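Local coordinates for protein N-terminal acetyltransferase B complex subunit MDM20 (Candida albicans, PDB 5K04) that is the non-catalytic subunit of the NatB N-terminal acetyltransferase complex and probably serves as the helical scaffold that holds the catalytic subunit NAT3, at residues Cys311-Leu315 with Arg344-Asn348. Numbering follows the deposited sequence.
Sequences CYADL and RKFVN
Tyr-312 reaches from the short helix 311-315 to the end of helix 337-346 and lies against Lys-345 and Phe-346. With CG anti to the backbone N (chi1 172°), its ring is carried across to the other helix. CB lies 4.1 Å from Lys-345 CD. CG and CD1 sit under Lys-345 CB, which makes a CH-pi contact over one face, 3.8 Å from the Tyr-312 ring centroid. On the other side of CG, CD2 meets Lys-345 CE. CD1 also touches Phe-346 CD1 at 3.6 Å. This Tyr-312 edge points at one face of the Phe-346 ring, offset toward its rim, with the planes at 64°. Further out, CE1 packs against the backbone O of Lys-345 at 3.5 Å, and CZ is 4.1 Å from the same O. Tyr-312 CA sits above the Phe-346 ring plane near CZ. Cys-311 SG meets the same CZ from the edge, as a sulfur-aromatic contact. Leu-315 CD1 approaches it obliquely, at 4.0 Å. Phe-324 adds a second edge-to-face partner for Phe-346. Lys-345 also packs on Gln-83 of the NAT3 chain. The arrangement is a T-shaped aromatic pair joining two helices, beside the Schellman motif that ends helix 337-346, in the alpha-helical, strand-free MDM20/NAA25 fold.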
loop_
_atom_site.group_PDB
_atom_site.type_symbol
_atom_site.label_atom_id
_atom_site.label_comp_id
_atom_site.label_asym_id
_atom_site.label_seq_id
_atom_site.Cartn_x
_atom_site.Cartn_y
_atom_site.Cartn_z
ATOM N N CYS A 311 -27.088 -5.372 -6.171
ATOM C CA CYS A 311 -28.073 -6.350 -5.705
ATOM C C CYS A 311 -27.418 -7.667 -5.281
ATOM O O CYS A 311 -27.639 -8.155 -4.169
ATOM C CB CYS A 311 -29.133 -6.599 -6.795
ATOM S SG CYS A 311 -30.548 -7.529 -6.252
ATOM N N TYR A 312 -26.607 -8.245 -6.163
ATOM C CA TYR A 312 -26.028 -9.563 -5.906
ATOM C C TYR A 312 -25.175 -9.564 -4.648
ATOM O O TYR A 312 -25.288 -10.470 -3.813
ATOM C CB TYR A 312 -25.178 -10.018 -7.090
ATOM C CG TYR A 312 -24.413 -11.281 -6.784
ATOM C CD1 TYR A 312 -25.043 -12.522 -6.809
ATOM C CD2 TYR A 312 -23.068 -11.237 -6.475
ATOM C CE1 TYR A 312 -24.347 -13.688 -6.529
ATOM C CE2 TYR A 312 -22.364 -12.393 -6.192
ATOM C CZ TYR A 312 -23.010 -13.618 -6.217
ATOM O OH TYR A 312 -22.292 -14.760 -5.933
ATOM N N ALA A 313 -24.275 -8.578 -4.518
ATOM C CA ALA A 313 -23.373 -8.554 -3.367
ATOM C C ALA A 313 -24.147 -8.362 -2.064
ATOM O O ALA A 313 -23.772 -8.912 -1.023
ATOM C CB ALA A 313 -22.313 -7.462 -3.544
ATOM N N ASP A 314 -25.240 -7.613 -2.116
ATOM C CA ASP A 314 -26.062 -7.413 -0.932
ATOM C C ASP A 314 -26.792 -8.701 -0.519
ATOM O O ASP A 314 -26.866 -9.026 0.673
ATOM C CB ASP A 314 -27.046 -6.270 -1.201
ATOM C CG ASP A 314 -26.359 -4.882 -1.308
ATOM O OD1 ASP A 314 -25.132 -4.770 -1.079
ATOM O OD2 ASP A 314 -27.070 -3.896 -1.611
ATOM N N LEU A 315 -27.343 -9.450 -1.479
ATOM C CA LEU A 315 -28.149 -10.622 -1.127
ATOM C C LEU A 315 -27.324 -11.887 -0.905
ATOM O O LEU A 315 -27.632 -12.678 -0.002
ATOM C CB LEU A 315 -29.202 -10.889 -2.206
ATOM C CG LEU A 315 -30.344 -9.882 -2.202
ATOM C CD1 LEU A 315 -31.326 -10.183 -3.326
ATOM C CD2 LEU A 315 -31.065 -9.844 -0.837
ATOM N N ARG A 344 -27.516 -13.569 -13.714
ATOM C CA ARG A 344 -26.462 -14.496 -14.124
ATOM C C ARG A 344 -25.490 -14.777 -12.983
ATOM O O ARG A 344 -24.937 -15.879 -12.890
ATOM C CB ARG A 344 -25.716 -13.941 -15.331
ATOM C CG ARG A 344 -26.559 -13.866 -16.596
ATOM C CD ARG A 344 -26.709 -15.229 -17.241
ATOM N NE ARG A 344 -27.616 -15.189 -18.389
ATOM C CZ ARG A 344 -27.239 -15.363 -19.652
ATOM N NH1 ARG A 344 -25.965 -15.601 -19.940
ATOM N NH2 ARG A 344 -28.133 -15.293 -20.621
ATOM N N LYS A 345 -25.265 -13.789 -12.114
ATOM C CA LYS A 345 -24.447 -14.017 -10.927
ATOM C C LYS A 345 -25.163 -14.921 -9.933
ATOM O O LYS A 345 -24.549 -15.822 -9.354
ATOM C CB LYS A 345 -24.102 -12.686 -10.275
ATOM C CG LYS A 345 -23.064 -11.882 -11.029
ATOM C CD LYS A 345 -23.111 -10.435 -10.596
ATOM C CE LYS A 345 -21.839 -10.007 -9.958
ATOM N NZ LYS A 345 -21.647 -8.561 -10.216
ATOM N N PHE A 346 -26.464 -14.693 -9.721
ATOM C CA PHE A 346 -27.198 -15.508 -8.764
ATOM C C PHE A 346 -27.148 -16.984 -9.149
ATOM O O PHE A 346 -26.939 -17.846 -8.288
ATOM C CB PHE A 346 -28.640 -15.020 -8.649
ATOM C CG PHE A 346 -28.799 -13.750 -7.852
ATOM C CD1 PHE A 346 -28.446 -13.710 -6.504
ATOM C CD2 PHE A 346 -29.324 -12.602 -8.436
ATOM C CE1 PHE A 346 -28.583 -12.543 -5.755
ATOM C CE2 PHE A 346 -29.482 -11.430 -7.701
ATOM C CZ PHE A 346 -29.102 -11.400 -6.356
ATOM N N VAL A 347 -27.304 -17.296 -10.440
ATOM C CA VAL A 347 -27.303 -18.683 -10.917
ATOM C C VAL A 347 -25.889 -19.135 -11.259
ATOM O O VAL A 347 -25.695 -20.218 -11.820
ATOM C CB VAL A 347 -28.220 -18.852 -12.137
ATOM C CG1 VAL A 347 -29.606 -18.337 -11.826
ATOM C CG2 VAL A 347 -27.634 -18.130 -13.340
ATOM N N ASN A 348 -24.902 -18.318 -10.904
ATOM C CA ASN A 348 -23.491 -18.505 -11.259
ATOM C C ASN A 348 -23.310 -19.083 -12.664
ATOM O O ASN A 348 -22.769 -20.170 -12.858
ATOM C CB ASN A 348 -22.772 -19.371 -10.233
ATOM C CG ASN A 348 -21.267 -19.359 -10.435
ATOM O OD1 ASN A 348 -20.723 -18.445 -11.060
ATOM N ND2 ASN A 348 -20.588 -20.379 -9.922
#